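Local atomic coordinates of dihydroorotate dehydrogenase (Schistosoma mansoni, PDB entry 6UY4), a protein that probably oxidises dihydroorotate to orotate with FMN as cofactor and a quinone as electron acceptor, a step of de novo pyrimidine synthesis. Residues F129-V137 with Y354-P362. Numbering follows the deposited sequence.
Sequences FRWTEKEAV and YTSFVYQGP. With QLA (2-[(4-fluorophenyl)amino]-3-hydroxynaphthalene-1,4-dione), chain B; FMN (flavin mononucleotide), chain G.
Tyr359 reaches from helix 355-360 into the hairpin of strands 128-131 and 136-139, and its OH donates a hydrogen bond to Ala136 O (2.6 Å). The hydroxyl lies 34° out of that carbonyl's plane. Trp131 N, the hairpin's own donor, bonds to Ala136 O from the opposite face (2.8 Å). A G1 beta bulge, Glu135 and Ala136 facing Trp131, closes the turn.

Packing is tight round the Tyr359 ring. Glu135 CA sits over one face of the Tyr359 ring, a CH-pi contact 3.9 Å from the centroid. Val137 CG2 meets the ring obliquely and touches Thr355 CG2 (3.7 Å). In Thr355, chi1 of -58° puts OG1 beside the backbone N, toward the flavin phosphate, and CG2 anti to it, toward the hairpin. Thr355 N and OG1 both donate hydrogen bonds to FMN O3P, and Ser303 also pairs with OG1.

The outer rim is looser. There the exposed Thr132 sets CG2 obliquely 3.7 Å from Tyr359 CE1, and Glu135 OE2 forms a long, weak ion pair with Lys32.

Arg130 extends past Tyr359 to the inhibitor. Arg130 NE (3.2 Å) and NH1 (3.0 Å) both donate hydrogen bonds to QLA O3, and NH1 also bonds to Val43 O. Val358 packs on the naphthoquinone rings. The contact thus joins the FMN phosphate site to the inhibitor pocket, and the paired N-H groups on O3 would probably polarise that quinone carbonyl.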
loop_
_atom_site.group_PDB
_atom_site.type_symbol
_atom_site.label_atom_id
_atom_site.label_comp_id
_atom_site.label_asym_id
_atom_site.label_seq_id
_atom_site.Cartn_x
_atom_site.Cartn_y
_atom_site.Cartn_z
ATOM N N PHE A 129 3.631 -13.701 -8.831
ATOM C CA PHE A 129 4.638 -14.751 -8.752
ATOM C C PHE A 129 5.383 -14.644 -7.431
ATOM O O PHE A 129 5.788 -13.549 -7.032
ATOM C CB PHE A 129 5.621 -14.656 -9.925
ATOM C CG PHE A 129 4.954 -14.562 -11.267
ATOM C CD1 PHE A 129 4.576 -15.707 -11.948
ATOM C CD2 PHE A 129 4.698 -13.330 -11.844
ATOM C CE1 PHE A 129 3.958 -15.623 -13.181
ATOM C CE2 PHE A 129 4.081 -13.239 -13.077
ATOM C CZ PHE A 129 3.711 -14.387 -13.746
ATOM N N ARG A 130 5.565 -15.779 -6.762
ATOM C CA ARG A 130 6.290 -15.824 -5.500
ATOM C C ARG A 130 7.780 -16.010 -5.750
ATOM O O ARG A 130 8.184 -16.768 -6.635
ATOM C CB ARG A 130 5.783 -16.966 -4.616
ATOM C CG ARG A 130 4.296 -16.953 -4.315
ATOM C CD ARG A 130 3.977 -17.984 -3.242
ATOM N NE ARG A 130 2.544 -18.142 -3.012
ATOM C CZ ARG A 130 1.817 -19.148 -3.487
ATOM N NH1 ARG A 130 0.519 -19.212 -3.227
ATOM N NH2 ARG A 130 2.391 -20.092 -4.222
ATOM N N TRP A 131 8.593 -15.316 -4.955
ATOM C CA TRP A 131 10.043 -15.511 -4.921
ATOM C C TRP A 131 10.395 -15.877 -3.483
ATOM O O TRP A 131 10.921 -15.059 -2.726
ATOM C CB TRP A 131 10.797 -14.263 -5.400
ATOM C CG TRP A 131 12.250 -14.510 -5.686
ATOM C CD1 TRP A 131 12.922 -15.691 -5.564
ATOM C CD2 TRP A 131 13.210 -13.550 -6.148
ATOM N NE1 TRP A 131 14.239 -15.527 -5.918
ATOM C CE2 TRP A 131 14.442 -14.221 -6.280
ATOM C CE3 TRP A 131 13.147 -12.189 -6.461
ATOM C CZ2 TRP A 131 15.601 -13.578 -6.712
ATOM C CZ3 TRP A 131 14.299 -11.553 -6.890
ATOM C CH2 TRP A 131 15.508 -12.247 -7.011
ATOM N N THR A 132 10.095 -17.126 -3.113
ATOM C CA THR A 132 10.222 -17.551 -1.722
ATOM C C THR A 132 11.673 -17.563 -1.255
ATOM O O THR A 132 11.936 -17.397 -0.057
ATOM C CB THR A 132 9.596 -18.936 -1.545
ATOM O OG1 THR A 132 8.335 -18.980 -2.225
ATOM C CG2 THR A 132 9.375 -19.245 -0.071
ATOM N N GLU A 133 12.623 -17.746 -2.176
ATOM C CA GLU A 133 14.031 -17.780 -1.791
ATOM C C GLU A 133 14.478 -16.466 -1.163
ATOM O O GLU A 133 15.427 -16.449 -0.370
ATOM C CB GLU A 133 14.899 -18.109 -3.007
ATOM N N LYS A 134 13.812 -15.361 -1.498
ATOM C CA LYS A 134 14.139 -14.054 -0.943
ATOM C C LYS A 134 12.978 -13.438 -0.174
ATOM O O LYS A 134 13.055 -12.260 0.199
ATOM C CB LYS A 134 14.592 -13.103 -2.058
ATOM C CG LYS A 134 15.791 -13.595 -2.852
ATOM N N GLU A 135 11.915 -14.203 0.081
ATOM C CA GLU A 135 10.698 -13.694 0.717
ATOM C C GLU A 135 10.176 -12.464 -0.023
ATOM O O GLU A 135 9.892 -11.419 0.567
ATOM C CB GLU A 135 10.930 -13.389 2.198
ATOM C CG GLU A 135 11.278 -14.606 3.043
ATOM C CD GLU A 135 11.308 -14.294 4.528
ATOM O OE1 GLU A 135 10.760 -13.244 4.927
ATOM O OE2 GLU A 135 11.880 -15.097 5.296
ATOM N N ALA A 136 10.051 -12.601 -1.341
ATOM C CA ALA A 136 9.667 -11.505 -2.214
ATOM C C ALA A 136 8.516 -11.934 -3.115
ATOM O O ALA A 136 8.214 -13.122 -3.260
ATOM C CB ALA A 136 10.853 -11.026 -3.063
ATOM N N VAL A 137 7.870 -10.940 -3.720
ATOM C CA VAL A 137 6.766 -11.152 -4.650
ATOM C C VAL A 137 6.933 -10.197 -5.825
ATOM O O VAL A 137 7.260 -9.020 -5.640
ATOM C CB VAL A 137 5.393 -10.945 -3.971
ATOM C CG1 VAL A 137 4.267 -11.027 -4.993
ATOM C CG2 VAL A 137 5.175 -11.968 -2.865
ATOM N N TYR A 354 2.991 -5.843 3.340
ATOM C CA TYR A 354 2.170 -6.648 2.445
ATOM C C TYR A 354 2.808 -8.017 2.247
ATOM O O TYR A 354 2.206 -9.043 2.577
ATOM C CB TYR A 354 1.994 -5.938 1.098
ATOM C CG TYR A 354 0.943 -6.529 0.178
ATOM C CD1 TYR A 354 -0.148 -5.776 -0.224
ATOM C CD2 TYR A 354 1.050 -7.831 -0.303
ATOM C CE1 TYR A 354 -1.103 -6.299 -1.066
ATOM C CE2 TYR A 354 0.093 -8.364 -1.142
ATOM C CZ TYR A 354 -0.982 -7.593 -1.521
ATOM O OH TYR A 354 -1.938 -8.116 -2.361
ATOM N N THR A 355 4.026 -8.035 1.704
ATOM C CA THR A 355 4.663 -9.299 1.350
ATOM C C THR A 355 4.967 -10.137 2.584
ATOM O O THR A 355 4.774 -11.360 2.573
ATOM C CB THR A 355 5.937 -9.036 0.550
ATOM O OG1 THR A 355 5.617 -8.288 -0.630
ATOM C CG2 THR A 355 6.593 -10.345 0.149
ATOM N N SER A 356 5.441 -9.505 3.660
ATOM C CA SER A 356 5.699 -10.248 4.887
ATOM C C SER A 356 4.429 -10.847 5.470
ATOM O O SER A 356 4.505 -11.838 6.203
ATOM C CB SER A 356 6.376 -9.350 5.921
ATOM O OG SER A 356 5.603 -8.191 6.171
ATOM N N PHE A 357 3.263 -10.273 5.164
ATOM C CA PHE A 357 2.011 -10.902 5.566
ATOM C C PHE A 357 1.764 -12.189 4.789
ATOM O O PHE A 357 1.112 -13.106 5.300
ATOM C CB PHE A 357 0.849 -9.927 5.376
ATOM C CG PHE A 357 -0.486 -10.485 5.783
ATOM C CD1 PHE A 357 -1.346 -11.016 4.836
ATOM C CD2 PHE A 357 -0.881 -10.475 7.110
ATOM C CE1 PHE A 357 -2.575 -11.529 5.206
ATOM C CE2 PHE A 357 -2.110 -10.986 7.484
ATOM C CZ PHE A 357 -2.957 -11.514 6.530
ATOM N N VAL A 358 2.280 -12.278 3.561
ATOM C CA VAL A 358 2.136 -13.503 2.781
ATOM C C VAL A 358 3.014 -14.609 3.355
ATOM O O VAL A 358 2.592 -15.767 3.455
ATOM C CB VAL A 358 2.462 -13.231 1.300
ATOM C CG1 VAL A 358 2.538 -14.534 0.519
ATOM C CG2 VAL A 358 1.431 -12.297 0.690
ATOM N N TYR A 359 4.238 -14.269 3.756
ATOM C CA TYR A 359 5.208 -15.256 4.211
ATOM C C TYR A 359 5.188 -15.488 5.716
ATOM O O TYR A 359 5.816 -16.443 6.184
ATOM C CB TYR A 359 6.621 -14.840 3.783
ATOM C CG TYR A 359 6.853 -14.914 2.290
ATOM C CD1 TYR A 359 7.101 -16.129 1.667
ATOM C CD2 TYR A 359 6.829 -13.768 1.505
ATOM C CE1 TYR A 359 7.315 -16.205 0.303
ATOM C CE2 TYR A 359 7.043 -13.834 0.139
ATOM C CZ TYR A 359 7.285 -15.054 -0.456
ATOM O OH TYR A 359 7.498 -15.123 -1.813
ATOM N N GLN A 360 4.491 -14.653 6.490
ATOM C CA GLN A 360 4.432 -14.830 7.933
ATOM C C GLN A 360 3.019 -14.951 8.489
ATOM O O GLN A 360 2.869 -15.336 9.654
ATOM C CB GLN A 360 5.154 -13.676 8.648
ATOM C CG GLN A 360 6.607 -13.508 8.229
ATOM C CD GLN A 360 7.346 -12.494 9.077
ATOM O OE1 GLN A 360 6.889 -12.121 10.157
ATOM N NE2 GLN A 360 8.497 -12.042 8.592
ATOM N N GLY A 361 1.990 -14.640 7.707
ATOM C CA GLY A 361 0.626 -14.847 8.131
ATOM C C GLY A 361 0.093 -13.750 9.031
ATOM O O GLY A 361 0.692 -12.679 9.172
ATOM N N PRO A 362 -1.057 -14.006 9.655
ATOM C CA PRO A 362 -1.694 -12.996 10.518
ATOM C C PRO A 362 -0.804 -12.511 11.645
ATOM O O PRO A 362 -0.792 -11.300 11.924
ATOM C CB PRO A 362 -2.934 -13.729 11.055
ATOM C CG PRO A 362 -3.260 -14.711 9.997
ATOM C CD PRO A 362 -1.942 -15.161 9.417
HETATM C C1 QLA B . -1.786 -13.642 -0.851
HETATM O O1 QLA B . -2.440 -12.614 -0.808
HETATM C C2 QLA B . -2.135 -14.753 0.085
HETATM O O2 QLA B . -3.204 -14.563 0.846
HETATM C C3 QLA B . -1.334 -15.918 0.133
HETATM O O3 QLA B . 0.333 -17.235 -0.954
HETATM C C4 QLA B . -1.840 -16.552 2.484
HETATM C C5 QLA B . -1.377 -15.399 3.103
HETATM C C6 QLA B . -1.699 -15.127 4.422
HETATM C C7 QLA B . -2.496 -16.013 5.093
HETATM C C8 QLA B . -2.982 -17.153 4.516
HETATM C C9 QLA B . -2.654 -17.420 3.197
HETATM C C10 QLA B . -0.274 -16.133 -0.913
HETATM C C11 QLA B . 0.049 -15.024 -1.832
HETATM C C12 QLA B . 1.094 -15.175 -2.734
HETATM C C13 QLA B . 1.417 -14.147 -3.597
HETATM C C14 QLA B . 0.699 -12.958 -3.568
HETATM C C15 QLA B . -0.341 -12.798 -2.677
HETATM C C16 QLA B . -0.672 -13.827 -1.801
HETATM F F1 QLA B . -2.816 -15.747 6.388
HETATM N N1 QLA B . -1.515 -16.818 1.123
HETATM N N1 FMN G . -0.013 -0.520 -4.040
HETATM C C2 FMN G . -1.006 0.389 -4.348
HETATM O O2 FMN G . -0.861 1.577 -4.066
HETATM N N3 FMN G . -2.163 -0.032 -4.970
HETATM C C4 FMN G . -2.334 -1.363 -5.289
HETATM O O4 FMN G . -3.366 -1.738 -5.844
HETATM C C4A FMN G . -1.337 -2.282 -4.981
HETATM N N5 FMN G . -1.502 -3.614 -5.298
HETATM C C5A FMN G . -0.513 -4.525 -4.989
HETATM C C6 FMN G . -0.688 -5.867 -5.310
HETATM C C7 FMN G . 0.304 -6.791 -5.005
HETATM C C7M FMN G . 0.111 -8.237 -5.354
HETATM C C8 FMN G . 1.473 -6.372 -4.376
HETATM C C8M FMN G . 2.545 -7.367 -4.045
HETATM C C9 FMN G . 1.646 -5.028 -4.057
HETATM C C9A FMN G . 0.654 -4.101 -4.360
HETATM N N10 FMN G . 0.817 -2.763 -4.042
HETATM C C10 FMN G . -0.174 -1.855 -4.354
HETATM C "C1'" FMN G . 2.066 -2.278 -3.370
HETATM C "C2'" FMN G . 1.936 -2.386 -1.856
HETATM O "O2'" FMN G . 0.779 -1.705 -1.425
HETATM C "C3'" FMN G . 3.148 -1.780 -1.162
HETATM O "O3'" FMN G . 3.367 -0.475 -1.649
HETATM C "C4'" FMN G . 4.409 -2.612 -1.366
HETATM O "O4'" FMN G . 4.083 -3.955 -1.656
HETATM C "C5'" FMN G . 5.236 -2.560 -0.092
HETATM O "O5'" FMN G . 6.271 -3.509 -0.128
HETATM P P FMN G . 6.242 -4.719 0.931
HETATM O O1P FMN G . 7.489 -5.545 0.733
HETATM O O2P FMN G . 6.174 -4.182 2.341
HETATM O O3P FMN G . 5.034 -5.574 0.650
#